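Local structure of VP24 (White spot syndrome virus, 5HLJ) at residues E60-K65 / N140-L145; D108-S113 / L145-T150. The protein is a major envelope protein of the virion, probably held in the viral membrane by a transmembrane helix, and assembles as a trimer of beta-rich subunits. All blocks are in the same frame, centred on the assembly; numbering follows the deposited sequence.

Both contacts are built on strand 141-151, whose two halves meet at Leu145, the residue they share; their centres lie 20 Å apart. Along the chain the segments alternate: 60-65, then 108-113, then 140-145 running straight into 145-150. Contact 1 lies towards the periphery, where the end of the short helix 58-61 rests on one face of the strand. Contact 2 lies nearer the middle of the chain, where side chains on the other face meet those of strand 105-114 across the interior. One strand thus uses both faces, joining an outer connection and the apolar core to the same curved sheet.

Contact 1: E60-K65 / N140-L145; sequences ELVKKK and NRINTL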
loop_
_atom_site.group_PDB
_atom_site.type_symbol
_atom_site.label_atom_id
_atom_site.label_comp_id
_atom_site.label_asym_id
_atom_site.label_seq_id
_atom_site.Cartn_x
_atom_site.Cartn_y
_atom_site.Cartn_z
ATOM N N GLU A 60 -10.245 -13.933 -28.468
ATOM C CA GLU A 60 -11.450 -13.823 -27.668
ATOM C C GLU A 60 -11.403 -12.604 -26.740
ATOM O O GLU A 60 -12.399 -11.871 -26.605
ATOM C CB GLU A 60 -11.662 -15.106 -26.867
ATOM C CG GLU A 60 -12.150 -16.270 -27.743
ATOM C CD GLU A 60 -13.420 -15.911 -28.532
ATOM O OE1 GLU A 60 -14.420 -15.502 -27.901
ATOM O OE2 GLU A 60 -13.416 -16.020 -29.781
ATOM N N LEU A 61 -10.239 -12.363 -26.136
ATOM C CA LEU A 61 -10.106 -11.311 -25.129
ATOM C C LEU A 61 -10.501 -9.941 -25.681
ATOM O O LEU A 61 -11.150 -9.172 -24.985
ATOM C CB LEU A 61 -8.676 -11.269 -24.565
ATOM C CG LEU A 61 -8.445 -10.613 -23.197
ATOM C CD1 LEU A 61 -9.002 -11.479 -22.066
ATOM C CD2 LEU A 61 -6.962 -10.362 -22.991
ATOM N N VAL A 62 -10.144 -9.641 -26.932
ATOM C CA VAL A 62 -10.462 -8.326 -27.493
ATOM C C VAL A 62 -11.927 -8.170 -27.929
ATOM O O VAL A 62 -12.326 -7.108 -28.414
ATOM C CB VAL A 62 -9.559 -7.984 -28.705
ATOM C CG1 VAL A 62 -8.085 -8.005 -28.291
ATOM C CG2 VAL A 62 -9.825 -8.912 -29.878
ATOM N N LYS A 63 -12.730 -9.213 -27.750
ATOM C CA LYS A 63 -14.147 -9.136 -28.109
ATOM C C LYS A 63 -15.052 -8.914 -26.889
ATOM O O LYS A 63 -16.243 -8.636 -27.033
ATOM C CB LYS A 63 -14.567 -10.409 -28.848
ATOM C CG LYS A 63 -13.703 -10.685 -30.082
ATOM C CD LYS A 63 -14.354 -11.646 -31.074
ATOM C CE LYS A 63 -14.181 -13.086 -30.666
ATOM N NZ LYS A 63 -14.545 -13.998 -31.791
ATOM N N LYS A 64 -14.486 -9.028 -25.688
ATOM C CA LYS A 64 -15.276 -8.887 -24.474
ATOM C C LYS A 64 -15.825 -7.474 -24.320
ATOM O O LYS A 64 -15.301 -6.519 -24.896
ATOM C CB LYS A 64 -14.452 -9.266 -23.254
ATOM C CG LYS A 64 -13.860 -10.638 -23.337
ATOM C CD LYS A 64 -14.916 -11.710 -23.389
ATOM C CE LYS A 64 -14.275 -13.070 -23.511
ATOM N NZ LYS A 64 -15.261 -14.163 -23.323
ATOM N N LYS A 65 -16.897 -7.357 -23.547
ATOM C CA LYS A 65 -17.623 -6.099 -23.433
ATOM C C LYS A 65 -17.102 -5.295 -22.249
ATOM O O LYS A 65 -17.651 -5.372 -21.142
ATOM C CB LYS A 65 -19.120 -6.347 -23.272
ATOM C CG LYS A 65 -19.854 -6.510 -24.592
ATOM C CD LYS A 65 -21.058 -7.434 -24.455
ATOM C CE LYS A 65 -21.984 -7.323 -25.666
ATOM N NZ LYS A 65 -23.123 -8.270 -25.515
ATOM N N ASN A 140 -4.590 -0.183 -26.908
ATOM C CA ASN A 140 -4.821 -0.969 -28.119
ATOM C C ASN A 140 -3.912 -2.168 -28.187
ATOM O O ASN A 140 -3.630 -2.687 -29.268
ATOM C CB ASN A 140 -4.647 -0.119 -29.381
ATOM C CG ASN A 140 -5.755 0.888 -29.545
ATOM O OD1 ASN A 140 -5.514 2.097 -29.598
ATOM N ND2 ASN A 140 -6.991 0.395 -29.599
ATOM N N ARG A 141 -3.455 -2.612 -27.025
ATOM C CA ARG A 141 -2.556 -3.736 -26.983
ATOM C C ARG A 141 -2.959 -4.676 -25.868
ATOM O O ARG A 141 -3.582 -4.261 -24.887
ATOM C CB ARG A 141 -1.115 -3.255 -26.808
ATOM C CG ARG A 141 -0.091 -4.226 -27.355
ATOM C CD ARG A 141 1.318 -3.733 -27.120
ATOM N NE ARG A 141 1.581 -2.457 -27.792
ATOM C CZ ARG A 141 2.736 -1.801 -27.694
ATOM N NH1 ARG A 141 3.721 -2.320 -26.962
ATOM N NH2 ARG A 141 2.906 -0.640 -28.328
ATOM N N ILE A 142 -2.649 -5.955 -26.045
ATOM C CA ILE A 142 -2.755 -6.902 -24.955
ATOM C C ILE A 142 -1.390 -6.958 -24.268
ATOM O O ILE A 142 -0.359 -7.134 -24.919
ATOM C CB ILE A 142 -3.190 -8.285 -25.447
ATOM C CG1 ILE A 142 -4.422 -8.144 -26.351
ATOM C CG2 ILE A 142 -3.502 -9.208 -24.279
ATOM C CD1 ILE A 142 -4.961 -9.457 -26.849
ATOM N N ASN A 143 -1.390 -6.779 -22.952
ATOM C CA ASN A 143 -0.158 -6.651 -22.187
ATOM C C ASN A 143 -0.007 -7.766 -21.170
ATOM O O ASN A 143 -0.995 -8.241 -20.608
ATOM C CB ASN A 143 -0.120 -5.315 -21.451
ATOM C CG ASN A 143 -0.392 -4.132 -22.354
ATOM O OD1 ASN A 143 0.541 -3.483 -22.842
ATOM N ND2 ASN A 143 -1.679 -3.825 -22.565
ATOM N N THR A 144 1.225 -8.172 -20.913
ATOM C CA THR A 144 1.469 -9.101 -19.827
ATOM C C THR A 144 1.574 -8.333 -18.505
ATOM O O THR A 144 2.219 -7.282 -18.427
ATOM C CB THR A 144 2.733 -9.937 -20.100
ATOM O OG1 THR A 144 2.471 -10.778 -21.225
ATOM C CG2 THR A 144 3.075 -10.830 -18.908
ATOM N N LEU A 145 0.886 -8.839 -17.488
ATOM C CA LEU A 145 0.928 -8.251 -16.151
ATOM C C LEU A 145 1.181 -9.353 -15.149
ATOM O O LEU A 145 0.472 -10.358 -15.146
ATOM C CB LEU A 145 -0.376 -7.518 -15.822
ATOM C CG LEU A 145 -0.543 -6.896 -14.426
ATOM C CD1 LEU A 145 0.461 -5.801 -14.194
ATOM C CD2 LEU A 145 -1.965 -6.319 -14.235
#
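Lys63 N donates to Glu60 O at 2.9 Å, a bond that spans Leu61 and Val62, the two residues that meet Ile142 of strand 141-151, and closes the last turn of helix 58-61. One residue further on, the chain makes a type I beta turn from Leu61 to Lys64, whose own Lys64 N to Leu61 O bond is weak. Lys63 NZ forms a salt bridge with Glu60 OE2 at 3.1 Å, its hydrogen bond weak, and this charged pair lies well away from the strand.

Across the contact everything is apolar. Ile142 offers its two branches to different partners: CG2 meets Leu61 CD2 at 3.9 Å, while the other branch reaches out through CG1 to CD1, which meets Val62 CG1 at 3.7 Å. With chi2 at -178° that branch is fully extended, carrying CD1 to the valine, and the two side chains cross at about a right angle. Leu61 is turned so that CG stands anti to the backbone N (chi1 -159°), and it approaches the isoleucine at a slant. Beta-branched isoleucine suits a strand, and its branches, diverging at CB, let one residue touch both Leu61 and Val62. Leucine suits the buried helix end; valine, short and branched, exposes little apolar surface while one methyl still reaches Ile142.

Tyr98 of strand 90-99 touches both Val62 and Ile142, and Leu61 also packs on Ile69 and Thr71 of strand 68-72. The arrangement is that of a crossover connection: a single helical turn links the neighbouring parallel strands 48-51 and 68-72 and lies over the outer face of a strongly curved beta sheet.

Contact 2: D108-S113 / L145-T150; sequences DSVSLS and LVFGAT
The first torsions of Phe147 and Leu112 turn the two side chains toward each other: the phenylalanine CG sits between its backbone N and carbonyl carbon (chi1 76°), so that the ring leans toward Leu112 and leaves CB beside Val110, and the leucine CG lies anti to its carbonyl carbon (chi1 -74°), bringing both methyls down to the ring. Leu112 CD2 is 4.0 Å from Phe147 CZ and CD1 is 4.1 Å from CE1, both methyls approaching that end of the ring from one side, at a slant. Leu112 CD1 also comes within 4.5 Å of Ala149 CB, where a small side chain leaves room for the leucine. Nearer the backbone, on the same side of the ring plane, Val110 CG2 touches Phe147 CB at 4.3 Å.

The axes of segments 108-113 and 145-150 run 41° apart in N-to-C direction and approach to 9.4 Å, a separation for side chains packed face to face rather than for backbone pairing. Alternation sends Val110 and Leu112 inward, while Ser109 and Ser111 point the other way. Ile25, Leu164, Phe34 and Phe132 also pack against Phe147.

With only carbon atoms meeting, the contact depends on dispersion and the burial of apolar surface, which suits the interior of a sheet folded round upon itself.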
loop_
_atom_site.group_PDB
_atom_site.type_symbol
_atom_site.label_atom_id
_atom_site.label_comp_id
_atom_site.label_asym_id
_atom_site.label_seq_id
_atom_site.Cartn_x
_atom_site.Cartn_y
_atom_site.Cartn_z
ATOM N N ASP A 108 0.780 0.927 -10.915
ATOM C CA ASP A 108 1.805 1.473 -10.022
ATOM C C ASP A 108 2.229 0.528 -8.931
ATOM O O ASP A 108 3.406 0.461 -8.576
ATOM C CB ASP A 108 1.299 2.745 -9.350
ATOM C CG ASP A 108 1.225 3.897 -10.280
ATOM O OD1 ASP A 108 2.232 4.161 -10.975
ATOM O OD2 ASP A 108 0.153 4.534 -10.322
ATOM N N SER A 109 1.253 -0.171 -8.364
ATOM C CA SER A 109 1.509 -0.986 -7.192
ATOM C C SER A 109 0.404 -1.978 -7.005
ATOM O O SER A 109 -0.684 -1.828 -7.558
ATOM C CB SER A 109 1.655 -0.112 -5.940
ATOM O OG SER A 109 0.538 0.742 -5.789
ATOM N N VAL A 110 0.687 -3.023 -6.248
ATOM C CA VAL A 110 -0.354 -3.960 -5.888
ATOM C C VAL A 110 -0.243 -4.270 -4.409
ATOM O O VAL A 110 0.814 -4.098 -3.812
ATOM C CB VAL A 110 -0.276 -5.281 -6.699
ATOM C CG1 VAL A 110 -0.173 -5.000 -8.184
ATOM C CG2 VAL A 110 0.883 -6.115 -6.244
ATOM N N SER A 111 -1.337 -4.724 -3.816
ATOM C CA SER A 111 -1.278 -5.272 -2.475
ATOM C C SER A 111 -2.294 -6.389 -2.365
ATOM O O SER A 111 -3.211 -6.485 -3.176
ATOM C CB SER A 111 -1.504 -4.185 -1.412
ATOM O OG SER A 111 -2.693 -3.465 -1.655
ATOM N N LEU A 112 -2.091 -7.255 -1.380
ATOM C CA LEU A 112 -2.940 -8.407 -1.160
ATOM C C LEU A 112 -3.420 -8.445 0.265
ATOM O O LEU A 112 -2.690 -8.113 1.196
ATOM C CB LEU A 112 -2.202 -9.728 -1.424
ATOM C CG LEU A 112 -1.836 -10.286 -2.789
ATOM C CD1 LEU A 112 -1.259 -11.666 -2.533
ATOM C CD2 LEU A 112 -3.034 -10.369 -3.730
ATOM N N SER A 113 -4.643 -8.910 0.424
ATOM C CA SER A 113 -5.150 -9.296 1.711
ATOM C C SER A 113 -5.715 -10.701 1.543
ATOM O O SER A 113 -6.337 -10.987 0.522
ATOM C CB SER A 113 -6.220 -8.314 2.188
ATOM O OG SER A 113 -6.993 -8.870 3.244
ATOM N N LEU A 145 0.886 -8.839 -17.488
ATOM C CA LEU A 145 0.928 -8.251 -16.151
ATOM C C LEU A 145 1.181 -9.353 -15.149
ATOM O O LEU A 145 0.472 -10.358 -15.146
ATOM C CB LEU A 145 -0.376 -7.518 -15.822
ATOM C CG LEU A 145 -0.543 -6.896 -14.426
ATOM C CD1 LEU A 145 0.461 -5.801 -14.194
ATOM C CD2 LEU A 145 -1.965 -6.319 -14.235
ATOM N N VAL A 146 2.213 -9.200 -14.320
ATOM C CA VAL A 146 2.513 -10.245 -13.351
ATOM C C VAL A 146 2.820 -9.679 -11.966
ATOM O O VAL A 146 3.291 -8.550 -11.818
ATOM C CB VAL A 146 3.732 -11.150 -13.801
ATOM C CG1 VAL A 146 3.715 -11.435 -15.295
ATOM C CG2 VAL A 146 5.054 -10.549 -13.413
ATOM N N PHE A 147 2.544 -10.479 -10.946
ATOM C CA PHE A 147 3.138 -10.259 -9.639
ATOM C C PHE A 147 3.407 -11.630 -9.041
ATOM O O PHE A 147 2.769 -12.624 -9.424
ATOM C CB PHE A 147 2.242 -9.389 -8.734
ATOM C CG PHE A 147 1.056 -10.115 -8.145
ATOM C CD1 PHE A 147 1.183 -10.853 -6.981
ATOM C CD2 PHE A 147 -0.188 -10.031 -8.743
ATOM C CE1 PHE A 147 0.100 -11.519 -6.441
ATOM C CE2 PHE A 147 -1.282 -10.689 -8.200
ATOM C CZ PHE A 147 -1.135 -11.444 -7.055
ATOM N N GLY A 148 4.377 -11.698 -8.141
ATOM C CA GLY A 148 4.649 -12.938 -7.446
ATOM C C GLY A 148 4.356 -12.830 -5.967
ATOM O O GLY A 148 4.362 -11.738 -5.385
ATOM N N ALA A 149 4.074 -13.966 -5.352
ATOM C CA ALA A 149 3.961 -14.010 -3.905
ATOM C C ALA A 149 4.617 -15.283 -3.434
ATOM O O ALA A 149 4.360 -16.351 -3.974
ATOM C CB ALA A 149 2.495 -13.945 -3.448
ATOM N N THR A 150 5.481 -15.163 -2.439
ATOM C CA THR A 150 6.110 -16.323 -1.855
ATOM C C THR A 150 5.658 -16.461 -0.410
ATOM O O THR A 150 5.981 -15.629 0.441
ATOM C CB THR A 150 7.648 -16.234 -1.959
ATOM O OG1 THR A 150 8.028 -16.411 -3.326
ATOM C CG2 THR A 150 8.333 -17.324 -1.118
#